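Local structure of Alp7A (Bacillus subtilis, 5EC0) at residues A[5-10]-A[368-373]; A[14-19]-A[361-366]. The protein is a plasmid-encoded bacterial actin-like protein that binds adenine nucleotide and probably assembles into filaments that move plasmid copies apart before cell division. One frame throughout, in Å; residues are numbered along the deposited sequence.

Contact 1 of 2, residues A[5-10]-A[368-373]; sequences RMNVDF and GLEVLS
Strand 5-10 runs alongside helix 368-373, nearly antiparallel to it, at 156°. Their axes come within 8.3 Å. The backbones are nearest at Asn7 and Leu369, whose CA atoms are 6.1 Å apart. Arg5 and Asn7, alternate residues of the strand, both turn toward the helix. The Asn7 amide lies over the turn between Glu370 and Ser373. Asn7 ND2 gives a nearly straight bond of 3.0 Å to Ser373 OG, at 168°. Asn7 ND2 also donates to Glu370 OE1 at 2.9 Å, less straight. Both acceptors lie close to the amide plane, but OE1 is approached from above the carboxylate, which stands almost perpendicular to the amide. The other amide atom, OD1, accepts from Gln126 on strand 119-129, so both ends of the amide are held and its flip is fixed. In the actin fold of the ParM-like family, strand 2-10 belongs to the N-terminal half, and here the C-terminal helix 364-386 packs on its sheet. Arg5 grips Glu370 side-on, and both nitrogens go to one oxygen. Arg5 NH2 meets the syn lone pair of Glu370 OE2 at 3.0 Å, and Arg5 NE comes to Glu370 OE2 from above the carboxylate plane at 3.3 Å. A bend at chi2 (66°) swings the Glu370 carboxylate back to the strand, where Arg374 also pairs with OE2. Ser373 OG has a second bond, to Glu370 O one turn back, at 2.8 Å. Further along, Leu369 CD1 packs against Val8 O at 3.5 Å.

Contact 2 of 2, residues A[14-19]-A[361-366]; sequences MYMNLI and ARLLNL. With ADP (adenosine-5'-diphosphate), chain D.
Arg362 starts with CG anti to the backbone N (chi1 -167°), and a bend at chi3 (69°) turns its guanidinium between Met16 and the nucleotide. Met16 extends from the strand and bends only at its last torsion (chi3 -58°), which sets SD beside both Arg362 and Leu363. Met16 SD lies 3.7 Å from Arg362 NH1 and 3.6 Å from Leu363 CD2. The sulfur approaches the guanidinium obliquely. One guanidinium face lies over the adenine of ADP, with C6 offset toward the rim. Arg362 NE is 3.3 Å from ADP C6. This is the nucleotide cleft of the actin-like ATPase fold, where residues 361-363 lead into the C-terminal helix, Leu363 sitting at its N-cap position, and strand 14-19 belongs to the N-terminal sheet. Glu25 on neighbouring strand 22-33 forms a salt bridge with Arg362 NH2. Removing this side chain, as with an alanine here, would probably strip the adenine of its guanidinium cover and leave Glu25 without its charged mate. Beyond the arginine the side chains that meet are apolar. Leu366 fits between two strand side chains: its CD2 is 3.9 Å from Met16 CB, and its CG is 3.8 Å from Leu18 CD1. Leu366 CD2 also rests 4.0 Å from the backbone N of Asn17, so the leucine packs on the strand itself. At the opposite end of the strand segment, Met14 CG comes to 4.1 Å from Arg362 NH1.

Both contacts join helix 364-386, or the turn leading into it, to neighbouring strands of one sheet. Strands 2-10 and 14-19 follow each other in the chain and are paired by backbone bonds, including Asp9 N to Met16 O at 2.8 Å. The two centres are about 8 Å apart. Contact 1 is buried yet polar: an asparagine side chain, an arginine and a carboxylate meet through hydrogen bonds and a salt bridge. Contact 2 has no hydrogen bond across it and is only partly buried. It relies on methionine and leucine packing, with one arginine laid on the adenine. It lies nearer the chain centre, at the nucleotide, whereas contact 1 sits further down the helix.

Contact 1 of 2, residues A[5-10]-A[368-373]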
# COMPACT_ATOMS: atom_id res chain seq x y z
N ARG A 5 -8.83 -7.92 13.83
CA ARG A 5 -8.23 -8.03 12.50
C ARG A 5 -7.27 -6.88 12.26
O ARG A 5 -7.62 -5.70 12.43
CB ARG A 5 -9.31 -8.03 11.40
CG ARG A 5 -10.41 -9.08 11.56
CD ARG A 5 -11.49 -8.97 10.46
NE ARG A 5 -11.81 -7.57 10.15
CZ ARG A 5 -12.63 -6.81 10.87
NH1 ARG A 5 -13.22 -7.30 11.95
NH2 ARG A 5 -12.85 -5.54 10.53
N MET A 6 -6.04 -7.19 11.87
CA MET A 6 -5.14 -6.14 11.44
C MET A 6 -4.47 -6.51 10.12
O MET A 6 -3.76 -7.51 10.02
CB MET A 6 -4.08 -5.86 12.50
CG MET A 6 -3.06 -4.84 12.04
SD MET A 6 -2.06 -4.29 13.40
CE MET A 6 -1.02 -3.06 12.61
N ASN A 7 -4.70 -5.66 9.12
CA ASN A 7 -4.25 -5.86 7.76
C ASN A 7 -3.30 -4.76 7.34
O ASN A 7 -3.60 -3.58 7.48
CB ASN A 7 -5.45 -5.92 6.83
CG ASN A 7 -6.36 -7.10 7.13
OD1 ASN A 7 -5.90 -8.26 7.18
ND2 ASN A 7 -7.63 -6.83 7.33
N VAL A 8 -2.14 -5.13 6.82
CA VAL A 8 -1.08 -4.15 6.57
C VAL A 8 -0.57 -4.28 5.15
O VAL A 8 -0.30 -5.38 4.68
CB VAL A 8 0.10 -4.34 7.56
CG1 VAL A 8 1.26 -3.49 7.19
CG2 VAL A 8 -0.35 -4.02 8.99
N ASP A 9 -0.51 -3.13 4.47
CA ASP A 9 0.14 -2.97 3.18
C ASP A 9 1.44 -2.21 3.42
O ASP A 9 1.41 -1.00 3.67
CB ASP A 9 -0.78 -2.21 2.21
CG ASP A 9 -0.24 -2.17 0.77
OD1 ASP A 9 0.98 -2.30 0.54
OD2 ASP A 9 -1.07 -1.99 -0.15
N PHE A 10 2.58 -2.90 3.40
CA PHE A 10 3.87 -2.20 3.50
C PHE A 10 4.26 -1.65 2.12
O PHE A 10 5.07 -2.26 1.41
CB PHE A 10 4.98 -3.13 4.02
CG PHE A 10 4.77 -3.60 5.42
CD1 PHE A 10 4.91 -2.73 6.50
CD2 PHE A 10 4.47 -4.94 5.68
CE1 PHE A 10 4.73 -3.16 7.79
CE2 PHE A 10 4.29 -5.38 6.98
CZ PHE A 10 4.42 -4.50 8.04
N GLY A 368 -8.41 -6.23 -0.31
CA GLY A 368 -8.38 -7.66 -0.56
C GLY A 368 -7.98 -8.40 0.70
O GLY A 368 -8.57 -9.43 1.02
N LEU A 369 -7.00 -7.87 1.43
CA LEU A 369 -6.67 -8.44 2.73
C LEU A 369 -7.88 -8.35 3.66
O LEU A 369 -8.19 -9.30 4.38
CB LEU A 369 -5.49 -7.73 3.38
CG LEU A 369 -4.10 -7.93 2.78
CD1 LEU A 369 -3.00 -7.31 3.66
CD2 LEU A 369 -3.81 -9.43 2.50
N GLU A 370 -8.56 -7.21 3.66
CA GLU A 370 -9.68 -7.02 4.57
C GLU A 370 -10.76 -8.10 4.33
O GLU A 370 -11.25 -8.73 5.27
CB GLU A 370 -10.26 -5.61 4.42
CG GLU A 370 -11.45 -5.31 5.33
CD GLU A 370 -11.10 -5.29 6.83
OE1 GLU A 370 -9.91 -5.12 7.17
OE2 GLU A 370 -12.03 -5.44 7.66
N VAL A 371 -11.11 -8.33 3.07
CA VAL A 371 -12.06 -9.37 2.69
C VAL A 371 -11.60 -10.74 3.20
O VAL A 371 -12.40 -11.50 3.75
CB VAL A 371 -12.23 -9.44 1.14
CG1 VAL A 371 -12.85 -10.80 0.69
CG2 VAL A 371 -13.05 -8.27 0.62
N LEU A 372 -10.32 -11.06 3.01
CA LEU A 372 -9.83 -12.35 3.48
C LEU A 372 -9.91 -12.45 5.00
O LEU A 372 -10.18 -13.52 5.54
CB LEU A 372 -8.41 -12.61 2.99
CG LEU A 372 -8.36 -12.96 1.49
CD1 LEU A 372 -6.95 -13.30 1.04
CD2 LEU A 372 -9.36 -14.11 1.15
N SER A 373 -9.70 -11.35 5.70
CA SER A 373 -9.69 -11.41 7.16
C SER A 373 -11.12 -11.56 7.69
O SER A 373 -11.31 -12.20 8.70
CB SER A 373 -8.99 -10.18 7.77
OG SER A 373 -9.75 -9.00 7.58

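Contact 2 of 2, residues A[14-19]-A[361-366]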
# COMPACT_ATOMS: atom_id res chain seq x y z
N MET A 14 3.65 4.57 1.01
CA MET A 14 2.90 4.64 2.25
C MET A 14 2.77 3.25 2.87
O MET A 14 2.50 2.28 2.19
CB MET A 14 1.50 5.23 2.03
CG MET A 14 1.45 6.67 1.50
SD MET A 14 2.13 7.94 2.60
CE MET A 14 0.93 7.95 3.91
N TYR A 15 2.99 3.18 4.18
CA TYR A 15 2.48 2.12 5.03
C TYR A 15 0.98 2.37 5.22
O TYR A 15 0.60 3.48 5.57
CB TYR A 15 3.21 2.14 6.39
CG TYR A 15 2.57 1.31 7.47
CD1 TYR A 15 1.51 1.80 8.23
CD2 TYR A 15 3.05 0.04 7.76
CE1 TYR A 15 0.92 1.04 9.22
CE2 TYR A 15 2.48 -0.73 8.77
CZ TYR A 15 1.41 -0.23 9.49
OH TYR A 15 0.84 -0.98 10.48
N MET A 16 0.14 1.37 4.97
CA MET A 16 -1.30 1.53 5.15
C MET A 16 -1.83 0.34 5.89
O MET A 16 -1.35 -0.79 5.69
CB MET A 16 -2.02 1.68 3.80
CG MET A 16 -1.29 2.58 2.77
SD MET A 16 -2.20 2.69 1.24
CE MET A 16 -2.28 0.97 0.81
N ASN A 17 -2.81 0.55 6.75
CA ASN A 17 -3.25 -0.61 7.48
C ASN A 17 -4.74 -0.43 7.83
O ASN A 17 -5.23 0.69 8.01
CB ASN A 17 -2.37 -0.79 8.73
CG ASN A 17 -2.61 0.28 9.78
OD1 ASN A 17 -3.67 0.32 10.40
ND2 ASN A 17 -1.82 1.32 9.70
N LEU A 18 -5.46 -1.53 7.98
CA LEU A 18 -6.79 -1.45 8.56
C LEU A 18 -6.80 -2.20 9.88
O LEU A 18 -6.42 -3.38 9.95
CB LEU A 18 -7.84 -2.04 7.61
CG LEU A 18 -8.19 -1.38 6.28
CD1 LEU A 18 -8.87 -2.40 5.35
CD2 LEU A 18 -9.13 -0.22 6.56
N ILE A 19 -7.23 -1.52 10.93
CA ILE A 19 -7.29 -2.13 12.25
C ILE A 19 -8.73 -2.12 12.71
O ILE A 19 -9.28 -1.05 12.95
CB ILE A 19 -6.41 -1.39 13.26
CG1 ILE A 19 -4.97 -1.32 12.74
CG2 ILE A 19 -6.46 -2.08 14.59
CD1 ILE A 19 -4.06 -0.43 13.55
N ALA A 361 -8.56 2.18 -6.23
CA ALA A 361 -7.38 1.61 -6.85
C ALA A 361 -6.18 1.62 -5.90
O ALA A 361 -5.47 0.62 -5.79
CB ALA A 361 -7.05 2.33 -8.14
N ARG A 362 -5.95 2.73 -5.20
CA ARG A 362 -4.82 2.78 -4.29
C ARG A 362 -4.96 1.78 -3.12
O ARG A 362 -3.96 1.27 -2.61
CB ARG A 362 -4.61 4.19 -3.75
CG ARG A 362 -3.28 4.36 -3.05
CD ARG A 362 -2.91 5.85 -2.84
NE ARG A 362 -3.77 6.52 -1.86
CZ ARG A 362 -3.46 6.64 -0.57
NH1 ARG A 362 -2.31 6.15 -0.12
NH2 ARG A 362 -4.28 7.26 0.28
N LEU A 363 -6.18 1.50 -2.70
CA LEU A 363 -6.39 0.67 -1.51
C LEU A 363 -6.81 -0.77 -1.81
O LEU A 363 -7.09 -1.53 -0.88
CB LEU A 363 -7.44 1.31 -0.61
CG LEU A 363 -7.11 2.70 -0.03
CD1 LEU A 363 -8.12 3.09 1.06
CD2 LEU A 363 -5.69 2.76 0.49
N LEU A 364 -6.82 -1.15 -3.09
CA LEU A 364 -7.39 -2.45 -3.49
C LEU A 364 -6.68 -3.66 -2.83
O LEU A 364 -7.35 -4.59 -2.36
CB LEU A 364 -7.36 -2.60 -5.02
CG LEU A 364 -8.44 -3.51 -5.60
CD1 LEU A 364 -9.83 -2.91 -5.36
CD2 LEU A 364 -8.22 -3.78 -7.10
N ASN A 365 -5.35 -3.66 -2.82
CA ASN A 365 -4.61 -4.74 -2.15
C ASN A 365 -5.03 -4.87 -0.67
O ASN A 365 -5.40 -5.97 -0.21
CB ASN A 365 -3.09 -4.50 -2.23
CG ASN A 365 -2.49 -4.94 -3.57
OD1 ASN A 365 -2.88 -5.96 -4.14
ND2 ASN A 365 -1.54 -4.16 -4.08
N LEU A 366 -5.00 -3.75 0.06
CA LEU A 366 -5.42 -3.69 1.46
C LEU A 366 -6.84 -4.23 1.65
O LEU A 366 -7.12 -4.98 2.59
CB LEU A 366 -5.35 -2.25 1.97
CG LEU A 366 -5.64 -1.99 3.44
CD1 LEU A 366 -4.87 -2.94 4.30
CD2 LEU A 366 -5.27 -0.53 3.79
PB ADP D . 4.20 2.13 -4.14
O1B ADP D . 3.80 1.35 -2.90
O2B ADP D . 5.19 1.44 -5.07
O3B ADP D . 4.57 3.58 -3.92
PA ADP D . 1.41 2.80 -4.50
O1A ADP D . 1.43 3.11 -3.02
O2A ADP D . 0.28 1.97 -5.09
O3A ADP D . 2.83 2.20 -5.00
O5' ADP D . 1.45 4.18 -5.31
C5' ADP D . 2.02 5.36 -4.77
C4' ADP D . 1.51 6.46 -5.68
O4' ADP D . 0.14 6.69 -5.37
C3' ADP D . 2.20 7.80 -5.49
O3' ADP D . 3.21 7.99 -6.49
C2' ADP D . 1.09 8.82 -5.69
O2' ADP D . 1.33 9.49 -6.94
C1' ADP D . -0.20 8.01 -5.79
N9 ADP D . -1.30 8.51 -4.93
C8 ADP D . -2.56 8.67 -5.39
N7 ADP D . -3.38 9.13 -4.41
C5 ADP D . -2.63 9.26 -3.30
C6 ADP D . -2.91 9.70 -1.92
N6 ADP D . -4.17 10.09 -1.59
N1 ADP D . -1.89 9.70 -1.05
C2 ADP D . -0.65 9.31 -1.42
N3 ADP D . -0.30 8.89 -2.66
C4 ADP D . -1.25 8.85 -3.64